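Local coordinates for NMB1025 protein (Neisseria meningitidis serogroup B, PDB 3KJJ), which is of unknown function but belongs to the YjgF/RutC family of trimeric proteins, some of whose members deaminate reactive enamine and imine metabolites, at residues Arg12-Thr17 against Leu58-Ser63; Tyr20-Gly25 against Phe31-Val36; Gly40-Glu45 against Tyr81-Gly86. All blocks are in the same frame, centred on the assembly; numbering follows the deposited sequence.

Interaction 1: residues Arg12-Thr17 against Leu58-Ser63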
loop_
_atom_site.group_PDB
_atom_site.type_symbol
_atom_site.label_atom_id
_atom_site.label_comp_id
_atom_site.label_asym_id
_atom_site.label_seq_id
_atom_site.Cartn_x
_atom_site.Cartn_y
_atom_site.Cartn_z
ATOM N N ARG B 12 6.663 11.680 -13.777
ATOM C CA ARG B 12 8.072 11.419 -14.059
ATOM C C ARG B 12 8.448 10.020 -13.579
ATOM O O ARG B 12 7.919 9.545 -12.568
ATOM C CB ARG B 12 8.981 12.471 -13.411
ATOM C CG ARG B 12 9.162 13.754 -14.234
ATOM C CD ARG B 12 8.061 14.781 -13.975
ATOM N NE ARG B 12 8.300 16.041 -14.686
ATOM C CZ ARG B 12 8.772 17.155 -14.125
ATOM N NH1 ARG B 12 9.064 17.195 -12.828
ATOM N NH2 ARG B 12 8.949 18.242 -14.866
ATOM N N TYR B 13 9.335 9.360 -14.322
ATOM C CA TYR B 13 9.756 7.980 -14.022
ATOM C C TYR B 13 11.261 7.921 -13.789
ATOM O O TYR B 13 12.031 8.573 -14.497
ATOM C CB TYR B 13 9.366 7.026 -15.166
ATOM C CG TYR B 13 7.875 6.941 -15.459
ATOM C CD1 TYR B 13 7.110 5.868 -14.996
ATOM C CD2 TYR B 13 7.233 7.931 -16.218
ATOM C CE1 TYR B 13 5.726 5.797 -15.265
ATOM C CE2 TYR B 13 5.877 7.862 -16.502
ATOM C CZ TYR B 13 5.127 6.798 -16.026
ATOM O OH TYR B 13 3.787 6.764 -16.318
ATOM N N PHE B 14 11.686 7.140 -12.799
ATOM C CA PHE B 14 13.102 7.024 -12.467
ATOM C C PHE B 14 13.482 5.554 -12.404
ATOM O O PHE B 14 12.758 4.747 -11.811
ATOM C CB PHE B 14 13.419 7.681 -11.112
ATOM C CG PHE B 14 12.983 9.117 -11.007
ATOM C CD1 PHE B 14 13.863 10.152 -11.300
ATOM C CD2 PHE B 14 11.691 9.432 -10.609
ATOM C CE1 PHE B 14 13.453 11.484 -11.210
ATOM C CE2 PHE B 14 11.277 10.758 -10.512
ATOM C CZ PHE B 14 12.163 11.782 -10.805
ATOM N N GLY B 15 14.619 5.214 -13.003
ATOM C CA GLY B 15 15.150 3.847 -12.941
ATOM C C GLY B 15 14.217 2.844 -13.594
ATOM O O GLY B 15 13.972 1.771 -13.048
ATOM N N THR B 16 13.697 3.206 -14.767
ATOM C CA THR B 16 12.694 2.411 -15.475
ATOM C C THR B 16 13.304 1.144 -16.077
ATOM O O THR B 16 14.352 1.190 -16.730
ATOM C CB THR B 16 11.993 3.255 -16.581
ATOM O OG1 THR B 16 11.350 4.384 -15.979
ATOM C CG2 THR B 16 10.949 2.438 -17.338
ATOM N N THR B 17 12.653 0.015 -15.811
ATOM C CA THR B 17 13.018 -1.281 -16.381
ATOM C C THR B 17 11.819 -1.766 -17.220
ATOM O O THR B 17 10.749 -1.166 -17.140
ATOM C CB THR B 17 13.315 -2.318 -15.273
ATOM O OG1 THR B 17 12.095 -2.707 -14.640
ATOM C CG2 THR B 17 14.281 -1.763 -14.214
ATOM N N LEU B 58 15.286 8.437 -3.180
ATOM C CA LEU B 58 14.574 9.622 -2.706
ATOM C C LEU B 58 15.336 10.880 -3.131
ATOM O O LEU B 58 14.725 11.862 -3.571
ATOM C CB LEU B 58 14.329 9.563 -1.183
ATOM C CG LEU B 58 13.273 8.556 -0.671
ATOM C CD1 LEU B 58 13.108 8.652 0.845
ATOM C CD2 LEU B 58 11.915 8.698 -1.358
ATOM N N ALA B 59 16.664 10.832 -3.025
ATOM C CA ALA B 59 17.535 11.907 -3.527
ATOM C C ALA B 59 17.280 12.189 -5.007
ATOM O O ALA B 59 17.057 13.340 -5.407
ATOM C CB ALA B 59 19.010 11.567 -3.286
ATOM N N GLU B 60 17.279 11.132 -5.816
ATOM C CA GLU B 60 16.985 11.264 -7.232
ATOM C C GLU B 60 15.629 11.944 -7.497
ATOM O O GLU B 60 15.488 12.661 -8.481
ATOM C CB GLU B 60 17.081 9.903 -7.932
ATOM C CG GLU B 60 17.561 10.010 -9.377
ATOM C CD GLU B 60 18.282 8.759 -9.875
ATOM O OE1 GLU B 60 18.046 8.367 -11.040
ATOM O OE2 GLU B 60 19.090 8.176 -9.114
ATOM N N CYS B 61 14.648 11.738 -6.613
ATOM C CA CYS B 61 13.309 12.340 -6.778
ATOM C C CYS B 61 13.116 13.721 -6.140
ATOM O O CYS B 61 12.011 14.285 -6.184
ATOM C CB CYS B 61 12.222 11.394 -6.256
ATOM S SG CYS B 61 12.175 9.799 -7.085
ATOM N N GLY B 62 14.171 14.265 -5.541
ATOM C CA GLY B 62 14.077 15.561 -4.874
ATOM C C GLY B 62 13.371 15.440 -3.535
ATOM O O GLY B 62 12.678 16.356 -3.098
ATOM N N SER B 63 13.537 14.284 -2.901
ATOM C CA SER B 63 12.985 14.024 -1.585
ATOM C C SER B 63 14.102 13.502 -0.694
ATOM O O SER B 63 15.275 13.490 -1.085
ATOM C CB SER B 63 11.862 12.986 -1.672
ATOM O OG SER B 63 11.107 12.911 -0.471
#

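Interaction 2: residues Tyr20-Gly25 against Phe31-Val36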
loop_
_atom_site.group_PDB
_atom_site.type_symbol
_atom_site.label_atom_id
_atom_site.label_comp_id
_atom_site.label_asym_id
_atom_site.label_seq_id
_atom_site.Cartn_x
_atom_site.Cartn_y
_atom_site.Cartn_z
ATOM N N TYR B 20 9.152 -2.498 -14.201
ATOM C CA TYR B 20 8.808 -1.529 -13.152
ATOM C C TYR B 20 9.762 -0.346 -13.227
ATOM O O TYR B 20 10.801 -0.428 -13.891
ATOM C CB TYR B 20 8.934 -2.178 -11.761
ATOM C CG TYR B 20 10.331 -2.670 -11.469
ATOM C CD1 TYR B 20 11.313 -1.805 -10.991
ATOM C CD2 TYR B 20 10.681 -3.997 -11.696
ATOM C CE1 TYR B 20 12.601 -2.244 -10.754
ATOM C CE2 TYR B 20 11.971 -4.452 -11.465
ATOM C CZ TYR B 20 12.925 -3.573 -10.986
ATOM O OH TYR B 20 14.207 -4.022 -10.746
ATOM N N SER B 21 9.411 0.741 -12.538
ATOM C CA SER B 21 10.332 1.841 -12.277
ATOM C C SER B 21 10.679 1.870 -10.804
ATOM O O SER B 21 9.820 1.638 -9.942
ATOM C CB SER B 21 9.735 3.196 -12.678
ATOM O OG SER B 21 9.680 3.346 -14.088
ATOM N N GLU B 22 11.934 2.195 -10.513
ATOM C CA GLU B 22 12.384 2.304 -9.134
ATOM C C GLU B 22 11.641 3.403 -8.407
ATOM O O GLU B 22 11.352 3.295 -7.209
ATOM C CB GLU B 22 13.890 2.567 -9.087
ATOM C CG GLU B 22 14.732 1.426 -9.636
ATOM C CD GLU B 22 14.736 0.189 -8.743
ATOM O OE1 GLU B 22 13.915 0.092 -7.791
ATOM O OE2 GLU B 22 15.569 -0.698 -9.014
ATOM N N ALA B 23 11.341 4.474 -9.136
ATOM C CA ALA B 23 10.614 5.605 -8.572
ATOM C C ALA B 23 9.702 6.205 -9.628
ATOM O O ALA B 23 10.034 6.223 -10.814
ATOM C CB ALA B 23 11.566 6.633 -8.058
ATOM N N VAL B 24 8.541 6.668 -9.177
ATOM C CA VAL B 24 7.561 7.338 -10.016
ATOM C C VAL B 24 7.045 8.534 -9.222
ATOM O O VAL B 24 6.748 8.405 -8.032
ATOM C CB VAL B 24 6.383 6.409 -10.379
ATOM C CG1 VAL B 24 5.279 7.195 -11.062
ATOM C CG2 VAL B 24 6.851 5.245 -11.273
ATOM N N GLY B 25 6.961 9.692 -9.878
ATOM C CA GLY B 25 6.536 10.921 -9.224
ATOM C C GLY B 25 5.518 11.719 -10.010
ATOM O O GLY B 25 5.689 11.917 -11.218
ATOM N N PHE B 31 6.351 7.490 -5.391
ATOM C CA PHE B 31 6.136 6.085 -5.077
ATOM C C PHE B 31 7.399 5.302 -5.443
ATOM O O PHE B 31 7.840 5.327 -6.592
ATOM C CB PHE B 31 4.900 5.552 -5.824
ATOM C CG PHE B 31 3.607 6.174 -5.375
ATOM C CD1 PHE B 31 2.807 5.537 -4.433
ATOM C CD2 PHE B 31 3.198 7.408 -5.883
ATOM C CE1 PHE B 31 1.603 6.107 -4.008
ATOM C CE2 PHE B 31 2.001 7.990 -5.462
ATOM C CZ PHE B 31 1.202 7.337 -4.529
ATOM N N LEU B 32 8.015 4.649 -4.460
ATOM C CA LEU B 32 9.162 3.785 -4.755
ATOM C C LEU B 32 8.698 2.335 -4.957
ATOM O O LEU B 32 7.795 1.876 -4.253
ATOM C CB LEU B 32 10.202 3.840 -3.634
ATOM C CG LEU B 32 10.850 5.148 -3.164
ATOM C CD1 LEU B 32 12.089 4.850 -2.286
ATOM C CD2 LEU B 32 11.246 6.039 -4.334
ATOM N N SER B 33 9.312 1.628 -5.909
ATOM C CA SER B 33 9.163 0.170 -5.994
ATOM C C SER B 33 9.580 -0.375 -4.635
ATOM O O SER B 33 10.336 0.267 -3.907
ATOM C CB SER B 33 10.074 -0.439 -7.088
ATOM O OG SER B 33 9.483 -0.394 -8.378
ATOM N N GLY B 34 9.076 -1.557 -4.289
ATOM C CA GLY B 34 9.577 -2.274 -3.131
ATOM C C GLY B 34 11.065 -2.519 -3.285
ATOM O O GLY B 34 11.531 -3.075 -4.292
HETATM N N MSE B 35 11.818 -2.104 -2.282
HETATM C CA MSE B 35 13.270 -2.203 -2.361
HETATM C C MSE B 35 13.674 -3.452 -1.612
HETATM O O MSE B 35 13.220 -3.697 -0.498
HETATM C CB MSE B 35 13.953 -0.965 -1.800
HETATM C CG MSE B 35 13.614 0.333 -2.551
HETATM SE SE MSE B 35 14.557 0.638 -4.245
HETATM C CE MSE B 35 13.630 2.257 -4.771
ATOM N N VAL B 36 14.515 -4.239 -2.264
ATOM C CA VAL B 36 14.927 -5.547 -1.783
ATOM C C VAL B 36 16.448 -5.536 -1.613
ATOM O O VAL B 36 17.129 -4.728 -2.235
ATOM C CB VAL B 36 14.509 -6.661 -2.779
ATOM C CG1 VAL B 36 12.989 -6.746 -2.884
ATOM C CG2 VAL B 36 15.130 -6.425 -4.149
HETATM O O HOH W 1 13.810 -2.300 -6.781
#

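Interaction 3: residues Gly40-Glu45 against Tyr81-Gly86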
loop_
_atom_site.group_PDB
_atom_site.type_symbol
_atom_site.label_atom_id
_atom_site.label_comp_id
_atom_site.label_asym_id
_atom_site.label_seq_id
_atom_site.Cartn_x
_atom_site.Cartn_y
_atom_site.Cartn_z
ATOM N N GLY B 40 24.200 -8.129 1.917
ATOM C CA GLY B 40 23.917 -8.547 3.287
ATOM C C GLY B 40 23.208 -9.883 3.375
ATOM O O GLY B 40 22.524 -10.298 2.437
ATOM N N GLU B 41 23.385 -10.547 4.515
ATOM C CA GLU B 41 22.768 -11.839 4.793
ATOM C C GLU B 41 21.762 -11.736 5.945
ATOM O O GLU B 41 20.649 -12.256 5.850
ATOM C CB GLU B 41 23.842 -12.876 5.130
ATOM C CG GLU B 41 23.588 -14.248 4.535
ATOM C CD GLU B 41 24.244 -14.417 3.177
ATOM O OE1 GLU B 41 23.510 -14.497 2.165
ATOM O OE2 GLU B 41 25.495 -14.462 3.121
ATOM N N THR B 42 22.160 -11.065 7.025
ATOM C CA THR B 42 21.312 -10.911 8.213
ATOM C C THR B 42 20.202 -9.885 7.979
ATOM O O THR B 42 20.295 -9.043 7.073
ATOM C CB THR B 42 22.129 -10.483 9.469
ATOM O OG1 THR B 42 22.574 -9.129 9.323
ATOM C CG2 THR B 42 23.338 -11.401 9.695
ATOM N N ALA B 43 19.165 -9.943 8.814
ATOM C CA ALA B 43 18.076 -8.973 8.740
ATOM C C ALA B 43 18.612 -7.547 8.828
ATOM O O ALA B 43 18.233 -6.693 8.029
ATOM C CB ALA B 43 17.037 -9.237 9.829
ATOM N N ALA B 44 19.512 -7.311 9.783
ATOM C CA ALA B 44 20.113 -5.994 10.005
ATOM C C ALA B 44 20.930 -5.525 8.802
ATOM O O ALA B 44 20.854 -4.356 8.413
ATOM C CB ALA B 44 20.986 -6.012 11.250
ATOM N N GLU B 45 21.713 -6.440 8.232
ATOM C CA GLU B 45 22.552 -6.132 7.074
ATOM C C GLU B 45 21.683 -5.804 5.864
ATOM O O GLU B 45 21.927 -4.832 5.168
ATOM C CB GLU B 45 23.510 -7.287 6.767
ATOM C CG GLU B 45 24.691 -7.386 7.742
ATOM C CD GLU B 45 25.403 -8.744 7.712
ATOM O OE1 GLU B 45 25.153 -9.555 6.791
ATOM O OE2 GLU B 45 26.221 -8.999 8.624
ATOM N N TYR B 81 11.846 -9.112 13.469
ATOM C CA TYR B 81 11.237 -7.813 13.790
ATOM C C TYR B 81 12.164 -6.877 14.565
ATOM O O TYR B 81 12.445 -5.764 14.107
ATOM C CB TYR B 81 9.929 -8.025 14.559
ATOM C CG TYR B 81 9.029 -6.811 14.691
ATOM C CD1 TYR B 81 8.528 -6.155 13.566
ATOM C CD2 TYR B 81 8.653 -6.340 15.947
ATOM C CE1 TYR B 81 7.674 -5.050 13.697
ATOM C CE2 TYR B 81 7.806 -5.241 16.084
ATOM C CZ TYR B 81 7.329 -4.602 14.956
ATOM O OH TYR B 81 6.497 -3.514 15.094
ATOM N N ALA B 82 12.642 -7.321 15.727
ATOM C CA ALA B 82 13.521 -6.490 16.554
ATOM C C ALA B 82 14.816 -6.107 15.837
ATOM O O ALA B 82 15.288 -4.978 15.972
ATOM C CB ALA B 82 13.813 -7.156 17.910
ATOM N N GLU B 83 15.378 -7.037 15.069
ATOM C CA GLU B 83 16.611 -6.784 14.324
ATOM C C GLU B 83 16.409 -5.723 13.248
ATOM O O GLU B 83 17.250 -4.828 13.094
ATOM C CB GLU B 83 17.164 -8.068 13.694
ATOM C CG GLU B 83 18.573 -7.923 13.117
ATOM C CD GLU B 83 19.242 -9.256 12.793
ATOM O OE1 GLU B 83 18.677 -10.313 13.136
ATOM O OE2 GLU B 83 20.335 -9.245 12.188
HETATM N N MSE B 84 15.307 -5.844 12.507
HETATM C CA MSE B 84 14.940 -4.864 11.476
HETATM C C MSE B 84 14.748 -3.510 12.143
HETATM O O MSE B 84 15.406 -2.540 11.758
HETATM C CB MSE B 84 13.687 -5.310 10.707
HETATM C CG MSE B 84 13.232 -4.374 9.566
HETATM SE SE MSE B 84 12.270 -2.762 10.196
HETATM C CE MSE B 84 12.496 -1.705 8.589
ATOM N N ASN B 85 13.884 -3.473 13.166
ATOM C CA ASN B 85 13.591 -2.263 13.958
ATOM C C ASN B 85 14.810 -1.506 14.452
ATOM O O ASN B 85 14.828 -0.282 14.410
ATOM C CB ASN B 85 12.692 -2.595 15.164
ATOM C CG ASN B 85 11.258 -2.876 14.765
ATOM O OD1 ASN B 85 10.818 -2.511 13.680
ATOM N ND2 ASN B 85 10.522 -3.534 15.646
ATOM N N GLY B 86 15.825 -2.233 14.919
ATOM C CA GLY B 86 17.058 -1.606 15.403
ATOM C C GLY B 86 17.725 -0.738 14.352
ATOM O O GLY B 86 18.237 0.343 14.661
#

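Interaction 1: residues Arg12-Thr17 against Leu58-Ser63
F14 of strand 11-16, outermost in the sheet of this chain, meets E60 and C61 where the first strand of the YjgF-type sheet passes the C-terminal end of helix 43-60, which packs on that sheet. With CG beside the backbone N and anti to the carbonyl carbon (chi1 -55°), the benzyl group leaves the strand toward the helix end. Beyond CB, F14 CG lies 4.1 Å from C61 SG, and the two branches of the ring take different partners. On one branch, F14 CD1 comes within 4.2 Å of E60 CG, and F14 CE1 approaches the carbonyl oxygen E60 O to 3.6 Å, obliquely to the ring. On the other, CD2 and CE2 lie under the sulfur of C61, making a sulfur-aromatic contact over one face. C61 SG is 3.9 Å from the centroid of the F14 ring and 26° off the ring normal, displaced toward the rim. C61 also packs on A23 of the next strand, so its sulfur touches two neighbouring strands. The chain turns away next in a Schellman motif, with G62 at positive phi; G62 N bonds to A59 O at 3.0 Å, and S63 N reaches back to L58 O at 2.8 Å.

Interaction 2: residues Tyr20-Gly25 against Phe31-Val36
The beta hairpin of strands 21-26 and 29-32 supplies this contact, at the point where its regular pairing gives way to a bulge and a loop facing the second subunit. V24 and F31 form an antiparallel hydrogen-bonded pair: F31 N reaches V24 O at 2.8 Å with a nearly straight N-H...O angle of 174°, and V24 N returns a bond to F31 O. The adjoining A23 and L32 are a non-hydrogen-bonded pair, with A23 CB against L32 CD2 at 3.8 Å on the face of the sheet against which C61 packs. E22 and A23 both face F14 of strand 11-16 in a classic beta bulge, and here the chain turns a corner.

Opposite the corner, S33 bonds to segment 20-25 with both its backbone and its side chain. S33 N donates to E22 O at 2.9 Å from above the carbonyl plane. Held beside the backbone N (chi1 -85°), S33 OG donates to S21 O in a short bond of 2.6 Å, again from above the carbonyl plane. S33 OG also lies obliquely to the ring of Y20, 3.5 Å from Y20 CD1. The same OG is bonded to the backbone N of R100 of the second subunit, so one buried serine ties the hairpin to the trimer interface.

E22 starts out away from the opposite segment, but a bend at chi2 (-70°) brings its carboxylate back to the selenomethionine M35, whose side chain it crosses obliquely, with E22 OE1 3.6 Å from M35 SE. M35 in turn packs on Q53, I54 and W57 of helix 43-60. A water is hydrogen-bonded to the same carboxylate oxygen, E22 OE1, at 2.6 Å.

Interaction 3: residues Gly40-Glu45 against Tyr81-Gly86
T42, A43 and A44, at the N-terminus of helix 43-60, receive the side chain of E83 from helix 81-91; the contact joins the starts of the two helices of this YjgF-type alpha/beta fold. Before the helix, E41 N bonds to E45 OE1 at 3.0 Å, nearly along its C-O axis, with T42 N adding a weak bond to the same atom. T42 is the N-cap. Its OG1 lies between the backbone N and the carbonyl carbon (chi1 70°), which turns the hydroxyl oxygen toward the first turn, where T42 OG1 accepts from E45 N at 3.0 Å in a capping box.

A43 CB points toward the neighbouring helix and rests 3.7 Å from E83 CD. E83 leaves its own helix with CG anti to the backbone N and extends from there, crossing T42 at about a right angle and bringing E83 OE2 to 3.5 Å from T42 CB. At A44 the polar link forms: A44 N donates to E83 OE2 at 3.2 Å, and A44 CB lies 3.4 Å from the same oxygen. A carboxylate placed at the N-terminus of a helix probably gains from the helix dipole. Farther on, N85 OD1 bonds to R100 NH1 of the same chain. The E83 bond is fairly straight, with 162° at the hydrogen, but A44 N meets OE2 from 50° out of the carboxylate plane.

Interaction 2 is the buried contact of the three, while interactions 1 and 3 are only partly buried, at the two ends of helix 43-60 and on opposite sides of the chain's centre, with centres about 26 Å apart. Interactions 1 and 2 share a sheet and touch directly: F14 N bonds to A23 O and T16 OG1 to S21 OG. Both also reach the second subunit. Their chemistry differs with place: backbone pairing and a serine hydroxyl in the hairpin, sulfur over a ring at the helix C-terminus, and a carboxylate on a backbone amide at the N-terminus, where helix meets helix.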